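PDB 4QEO: histone-lysine N-methyltransferase, H3 lysine-9 specific SUVH4 from Arabidopsis thaliana, which methylates histone H3 on its silencing-associated lysine using S-adenosyl-L-methionine and binds methylated DNA, linking DNA methylation to this repressive histone mark. Local coordinates for residues Y25-Q30 with F314-L319; C292-C298 with C334-C340. All coordinates share one frame; numbering follows the deposited sequence.

Interaction 1: Y25-Q30 with F314-L319; sequences YLLCVQ and FPYVDL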
loop_
_atom_site.group_PDB
_atom_site.type_symbol
_atom_site.label_atom_id
_atom_site.label_comp_id
_atom_site.label_asym_id
_atom_site.label_seq_id
_atom_site.Cartn_x
_atom_site.Cartn_y
_atom_site.Cartn_z
ATOM N N TYR A 25 -5.382 7.121 10.068
ATOM C CA TYR A 25 -5.896 7.966 9.007
ATOM C C TYR A 25 -7.330 7.611 8.642
ATOM O O TYR A 25 -8.188 8.480 8.600
ATOM C CB TYR A 25 -5.012 7.823 7.775
ATOM C CG TYR A 25 -5.562 8.412 6.501
ATOM C CD1 TYR A 25 -5.784 9.772 6.376
ATOM C CD2 TYR A 25 -5.795 7.603 5.388
ATOM C CE1 TYR A 25 -6.248 10.321 5.185
ATOM C CE2 TYR A 25 -6.259 8.138 4.193
ATOM C CZ TYR A 25 -6.495 9.491 4.099
ATOM O OH TYR A 25 -6.961 10.013 2.910
ATOM N N LEU A 26 -7.585 6.338 8.354
ATOM C CA LEU A 26 -8.932 5.956 7.946
ATOM C C LEU A 26 -9.941 6.164 9.083
ATOM O O LEU A 26 -11.091 6.536 8.833
ATOM C CB LEU A 26 -8.964 4.527 7.407
ATOM C CG LEU A 26 -8.154 4.328 6.125
ATOM C CD1 LEU A 26 -8.099 2.846 5.739
ATOM C CD2 LEU A 26 -8.725 5.157 4.989
ATOM N N LEU A 27 -9.510 5.943 10.324
ATOM C CA LEU A 27 -10.374 6.251 11.456
ATOM C C LEU A 27 -10.717 7.734 11.520
ATOM O O LEU A 27 -11.848 8.086 11.857
ATOM C CB LEU A 27 -9.757 5.811 12.777
ATOM C CG LEU A 27 -9.726 4.325 13.108
ATOM C CD1 LEU A 27 -8.757 4.088 14.260
ATOM C CD2 LEU A 27 -11.128 3.795 13.465
ATOM N N CYS A 28 -9.748 8.607 11.224
ATOM C CA CYS A 28 -10.014 10.049 11.217
ATOM C C CYS A 28 -10.905 10.463 10.045
ATOM O O CYS A 28 -11.751 11.348 10.186
ATOM C CB CYS A 28 -8.703 10.864 11.211
ATOM S SG CYS A 28 -7.753 10.627 12.714
ATOM N N VAL A 29 -10.709 9.830 8.889
ATOM C CA VAL A 29 -11.606 10.033 7.752
ATOM C C VAL A 29 -13.059 9.665 8.143
ATOM O O VAL A 29 -14.003 10.425 7.887
ATOM C CB VAL A 29 -11.160 9.220 6.516
ATOM C CG1 VAL A 29 -12.241 9.243 5.427
ATOM C CG2 VAL A 29 -9.822 9.747 5.961
ATOM N N GLN A 30 -13.221 8.509 8.780
ATOM C CA GLN A 30 -14.536 8.061 9.234
ATOM C C GLN A 30 -15.144 9.041 10.233
ATOM O O GLN A 30 -16.342 9.335 10.188
ATOM C CB GLN A 30 -14.460 6.663 9.857
ATOM C CG GLN A 30 -15.788 6.185 10.455
ATOM C CD GLN A 30 -15.829 4.686 10.705
ATOM O OE1 GLN A 30 -16.496 3.945 9.977
ATOM N NE2 GLN A 30 -15.130 4.233 11.743
ATOM N N PHE A 314 -19.535 0.854 11.231
ATOM C CA PHE A 314 -19.216 0.413 9.881
ATOM C C PHE A 314 -17.728 0.109 9.727
ATOM O O PHE A 314 -16.879 0.918 10.106
ATOM C CB PHE A 314 -19.670 1.446 8.853
ATOM C CG PHE A 314 -21.154 1.616 8.808
ATOM C CD1 PHE A 314 -21.946 0.697 8.135
ATOM C CD2 PHE A 314 -21.766 2.676 9.461
ATOM C CE1 PHE A 314 -23.327 0.837 8.103
ATOM C CE2 PHE A 314 -23.145 2.826 9.425
ATOM C CZ PHE A 314 -23.924 1.904 8.746
ATOM N N PRO A 315 -17.421 -1.083 9.197
ATOM C CA PRO A 315 -16.044 -1.542 8.989
ATOM C C PRO A 315 -15.382 -0.846 7.801
ATOM O O PRO A 315 -14.152 -0.794 7.738
ATOM C CB PRO A 315 -16.211 -3.048 8.740
ATOM C CG PRO A 315 -17.606 -3.185 8.198
ATOM C CD PRO A 315 -18.415 -2.135 8.907
ATOM N N TYR A 316 -16.183 -0.304 6.889
ATOM C CA TYR A 316 -15.646 0.393 5.727
ATOM C C TYR A 316 -15.869 1.878 5.845
ATOM O O TYR A 316 -16.877 2.315 6.402
ATOM C CB TYR A 316 -16.303 -0.066 4.428
ATOM C CG TYR A 316 -16.144 -1.530 4.095
ATOM C CD1 TYR A 316 -14.938 -2.031 3.614
ATOM C CD2 TYR A 316 -17.220 -2.403 4.221
ATOM C CE1 TYR A 316 -14.798 -3.364 3.290
ATOM C CE2 TYR A 316 -17.093 -3.739 3.905
ATOM C CZ TYR A 316 -15.888 -4.216 3.437
ATOM O OH TYR A 316 -15.777 -5.547 3.118
ATOM N N VAL A 317 -14.926 2.647 5.300
ATOM C CA VAL A 317 -15.088 4.080 5.173
ATOM C C VAL A 317 -15.332 4.402 3.702
ATOM O O VAL A 317 -14.857 3.695 2.810
ATOM C CB VAL A 317 -13.858 4.859 5.729
ATOM C CG1 VAL A 317 -12.649 4.701 4.825
ATOM C CG2 VAL A 317 -14.201 6.322 5.929
ATOM N N ASP A 318 -16.095 5.459 3.456
ATOM C CA ASP A 318 -16.485 5.831 2.104
ATOM C C ASP A 318 -15.416 6.688 1.462
ATOM O O ASP A 318 -15.579 7.901 1.325
ATOM C CB ASP A 318 -17.805 6.607 2.129
ATOM C CG ASP A 318 -18.340 6.885 0.739
ATOM O OD1 ASP A 318 -17.840 6.260 -0.218
ATOM O OD2 ASP A 318 -19.262 7.717 0.600
ATOM N N LEU A 319 -14.323 6.054 1.064
ATOM C CA LEU A 319 -13.195 6.776 0.507
ATOM C C LEU A 319 -12.635 5.933 -0.620
ATOM O O LEU A 319 -12.468 4.718 -0.465
ATOM C CB LEU A 319 -12.140 7.001 1.590
ATOM C CG LEU A 319 -10.817 7.655 1.183
ATOM C CD1 LEU A 319 -11.046 9.094 0.733
ATOM C CD2 LEU A 319 -9.806 7.590 2.324
#
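The Y25 ring meets the CD2 methyl of L319, which comes in obliquely near its phenol end, 3.8 Å from OH and 4.0 Å from CE2. One ring face is covered from within the helix: V29 CG2 lies 3.7 Å above its plane, shifted toward the rim. The end of helix 10-30 packs here on the small antiparallel hairpin of strands 316-317 and 323-324 in the pre-SET region, so the N-terminal helix is joined to the zinc-binding domain through apolar side chains. Backbone hydrogen bonds of V317 with R323 and of P315 with I325 hold the hairpin together.

V317 and L319 both turn toward the helix, separated by an inverse gamma turn centred on D318, while Y316, just before V317, points away and its OH makes a weak hydrogen bond to E333 OE2. L319 extends with CG anti to its backbone N (chi1 175°), carrying CD2 in among Y25, L26 and V29; L26 CD2 is 3.8 Å from L319 CD2, and the two leucines cross at about a right angle. L26 CD2 also reaches V317 CG1. Helix 36-46 adds D37 against Y25 and P36 against V29. The tightest apolar touch is between the valines: V29 CG1 meets V317 CG2 at 3.6 Å, and that same V317 methyl lies 3.7 Å from the backbone N of Q30.

Interaction 2: C292-C298 with C334-C340; sequences CNCRGSC and CGPHCGC. With ZN (zinc ion), chain F; ZN (zinc ion), chain H; ZN (zinc ion), chain G.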
loop_
_atom_site.group_PDB
_atom_site.type_symbol
_atom_site.label_atom_id
_atom_site.label_comp_id
_atom_site.label_asym_id
_atom_site.label_seq_id
_atom_site.Cartn_x
_atom_site.Cartn_y
_atom_site.Cartn_z
ATOM N N CYS A 292 -30.678 -5.467 6.787
ATOM C CA CYS A 292 -31.093 -4.196 7.374
ATOM C C CYS A 292 -32.209 -3.541 6.564
ATOM O O CYS A 292 -32.483 -3.947 5.433
ATOM C CB CYS A 292 -29.886 -3.254 7.461
ATOM S SG CYS A 292 -29.213 -2.696 5.847
ATOM N N ASN A 293 -32.832 -2.509 7.122
ATOM C CA ASN A 293 -33.977 -1.882 6.460
ATOM C C ASN A 293 -33.692 -0.486 5.917
ATOM O O ASN A 293 -34.620 0.257 5.599
ATOM C CB ASN A 293 -35.199 -1.842 7.388
ATOM C CG ASN A 293 -35.001 -0.919 8.572
ATOM O OD1 ASN A 293 -35.028 0.305 8.434
ATOM N ND2 ASN A 293 -34.806 -1.503 9.748
ATOM N N CYS A 294 -32.416 -0.132 5.806
ATOM C CA CYS A 294 -32.034 1.193 5.332
ATOM C C CYS A 294 -32.436 1.393 3.873
ATOM O O CYS A 294 -32.538 0.437 3.116
ATOM C CB CYS A 294 -30.523 1.398 5.501
ATOM S SG CYS A 294 -29.907 0.996 7.164
ATOM N N ARG A 295 -32.669 2.638 3.480
ATOM C CA ARG A 295 -32.952 2.947 2.084
ATOM C C ARG A 295 -31.747 3.613 1.420
ATOM O O ARG A 295 -31.122 4.497 2.004
ATOM C CB ARG A 295 -34.161 3.876 1.988
ATOM C CG ARG A 295 -35.483 3.244 2.388
ATOM C CD ARG A 295 -36.510 4.321 2.718
ATOM N NE ARG A 295 -36.400 5.464 1.814
ATOM C CZ ARG A 295 -37.389 5.918 1.051
ATOM N NH1 ARG A 295 -38.578 5.333 1.084
ATOM N NH2 ARG A 295 -37.190 6.965 0.260
ATOM N N GLY A 296 -31.427 3.190 0.201
ATOM C CA GLY A 296 -30.367 3.815 -0.570
ATOM C C GLY A 296 -28.972 3.390 -0.157
ATOM O O GLY A 296 -28.356 2.556 -0.820
ATOM N N SER A 297 -28.465 3.977 0.927
ATOM C CA SER A 297 -27.162 3.598 1.476
ATOM C C SER A 297 -27.185 3.581 3.001
ATOM O O SER A 297 -27.929 4.331 3.622
ATOM C CB SER A 297 -26.069 4.542 0.981
ATOM O OG SER A 297 -25.827 4.356 -0.401
ATOM N N CYS A 298 -26.369 2.720 3.599
ATOM C CA CYS A 298 -26.338 2.585 5.053
ATOM C C CYS A 298 -25.304 3.532 5.660
ATOM O O CYS A 298 -24.099 3.403 5.404
ATOM C CB CYS A 298 -26.046 1.143 5.449
ATOM S SG CYS A 298 -27.205 -0.038 4.679
ATOM N N CYS A 334 -23.770 -5.830 4.028
ATOM C CA CYS A 334 -25.144 -5.853 3.568
ATOM C C CYS A 334 -25.302 -6.939 2.500
ATOM O O CYS A 334 -24.362 -7.251 1.754
ATOM C CB CYS A 334 -25.554 -4.475 3.040
ATOM S SG CYS A 334 -25.690 -3.172 4.330
ATOM N N GLY A 335 -26.490 -7.530 2.449
ATOM C CA GLY A 335 -26.730 -8.673 1.590
ATOM C C GLY A 335 -27.994 -8.569 0.754
ATOM O O GLY A 335 -28.553 -7.491 0.598
ATOM N N PRO A 336 -28.444 -9.703 0.208
ATOM C CA PRO A 336 -29.571 -9.816 -0.728
ATOM C C PRO A 336 -30.900 -9.252 -0.201
ATOM O O PRO A 336 -31.704 -8.742 -0.991
ATOM C CB PRO A 336 -29.683 -11.332 -0.945
ATOM C CG PRO A 336 -28.276 -11.827 -0.748
ATOM C CD PRO A 336 -27.753 -10.994 0.398
ATOM N N HIS A 337 -31.129 -9.346 1.105
ATOM C CA HIS A 337 -32.360 -8.829 1.692
ATOM C C HIS A 337 -32.271 -7.423 2.289
ATOM O O HIS A 337 -33.271 -6.911 2.802
ATOM C CB HIS A 337 -32.934 -9.815 2.726
ATOM C CG HIS A 337 -33.456 -11.074 2.118
ATOM N ND1 HIS A 337 -32.833 -12.293 2.278
ATOM C CD2 HIS A 337 -34.516 -11.297 1.306
ATOM C CE1 HIS A 337 -33.501 -13.217 1.611
ATOM N NE2 HIS A 337 -34.527 -12.638 1.015
ATOM N N CYS A 338 -31.090 -6.799 2.254
ATOM C CA CYS A 338 -30.975 -5.435 2.763
ATOM C C CYS A 338 -31.683 -4.448 1.844
ATOM O O CYS A 338 -31.718 -4.633 0.628
ATOM C CB CYS A 338 -29.509 -5.016 2.955
ATOM S SG CYS A 338 -28.657 -5.982 4.218
ATOM N N GLY A 339 -32.231 -3.390 2.436
ATOM C CA GLY A 339 -33.008 -2.419 1.689
ATOM C C GLY A 339 -32.151 -1.485 0.858
ATOM O O GLY A 339 -32.663 -0.772 -0.000
ATOM N N CYS A 340 -30.845 -1.496 1.120
ATOM C CA CYS A 340 -29.901 -0.602 0.467
ATOM C C CYS A 340 -29.559 -1.084 -0.933
ATOM O O CYS A 340 -29.594 -2.286 -1.218
ATOM C CB CYS A 340 -28.618 -0.517 1.291
ATOM S SG CYS A 340 -27.827 -2.130 1.533
HETATM ZN ZN ZN F . -27.600 -4.260 5.480
HETATM ZN ZN ZN H . -28.283 -0.712 6.694
HETATM ZN ZN ZN G . -26.305 -1.352 3.210
#
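C292, C298 and C334 each lend one SG to two zinc ions. C292 SG joins the chain F and chain H zincs, C298 SG the H and G zincs, and C334 SG the G and F zincs. The F and G zincs, which take sulfurs from both segments, tie 292-298 to 334-340, while the H zinc takes C292, C294 and C298 from 292-298. The sharing is not quite even: C334 SG is 2.2 Å from the chain G zinc but 2.5 Å from the chain F zinc. Each metal then takes two terminal thiolates. C338 and C306 complete the F site, C294 and C304 the H site, C340 and C344 the G site. For C292 the torsion matters: SG sits between its own N and carbonyl carbon (chi1 67°), where it can touch both metals.

Around this shell the backbone positions the sulfurs. C338 SG receives two nearly straight N-H bonds, from C292 N across the contact (3.3 Å, 166° at the hydrogen) and from G335 N within its own loop (3.2 Å). Such bonds probably spread some of the negative charge that nine thiolates leave around three divalent ions. The type I turn from G335 to C338, closed by C338 N to G335 O at 3.1 Å, places G335 N and C338 SG for their bond. G339 N in turn donates to C292 O at 3.1 Å, while C294 O presses close to the G339 backbone.

Farther out, R347 hydrogen-bonds G335 O and Q350 hydrogen-bonds C334 O, both at the start of segment 334-340. The whole is the triangular three-zinc, nine-cysteine cluster of the pre-SET domain, a domain required for methyltransferase activity alongside SET and post-SET.

How the interactions relate
Interaction 2 lies wholly in the pre-SET region and interaction 1 joins that region to helix 10-30; their segments alternate along the chain, 314-319 being part of the excursion between the two cysteine segments. Their centres lie 19 Å apart, yet F314 bridges them. Its backbone begins the segment that runs on to the helix-packing residues, while its ring turns the other way, with CZ 3.7 Å from C298 O and the side chain about 5 Å from a zinc ion. The nearest atom of interaction 2 is about 19 Å from the bound DNA, that of interaction 1 about 5 Å. Neither contact supplies residues to the S-adenosyl-L-homocysteine pocket, which is built from residues between 365 and 523.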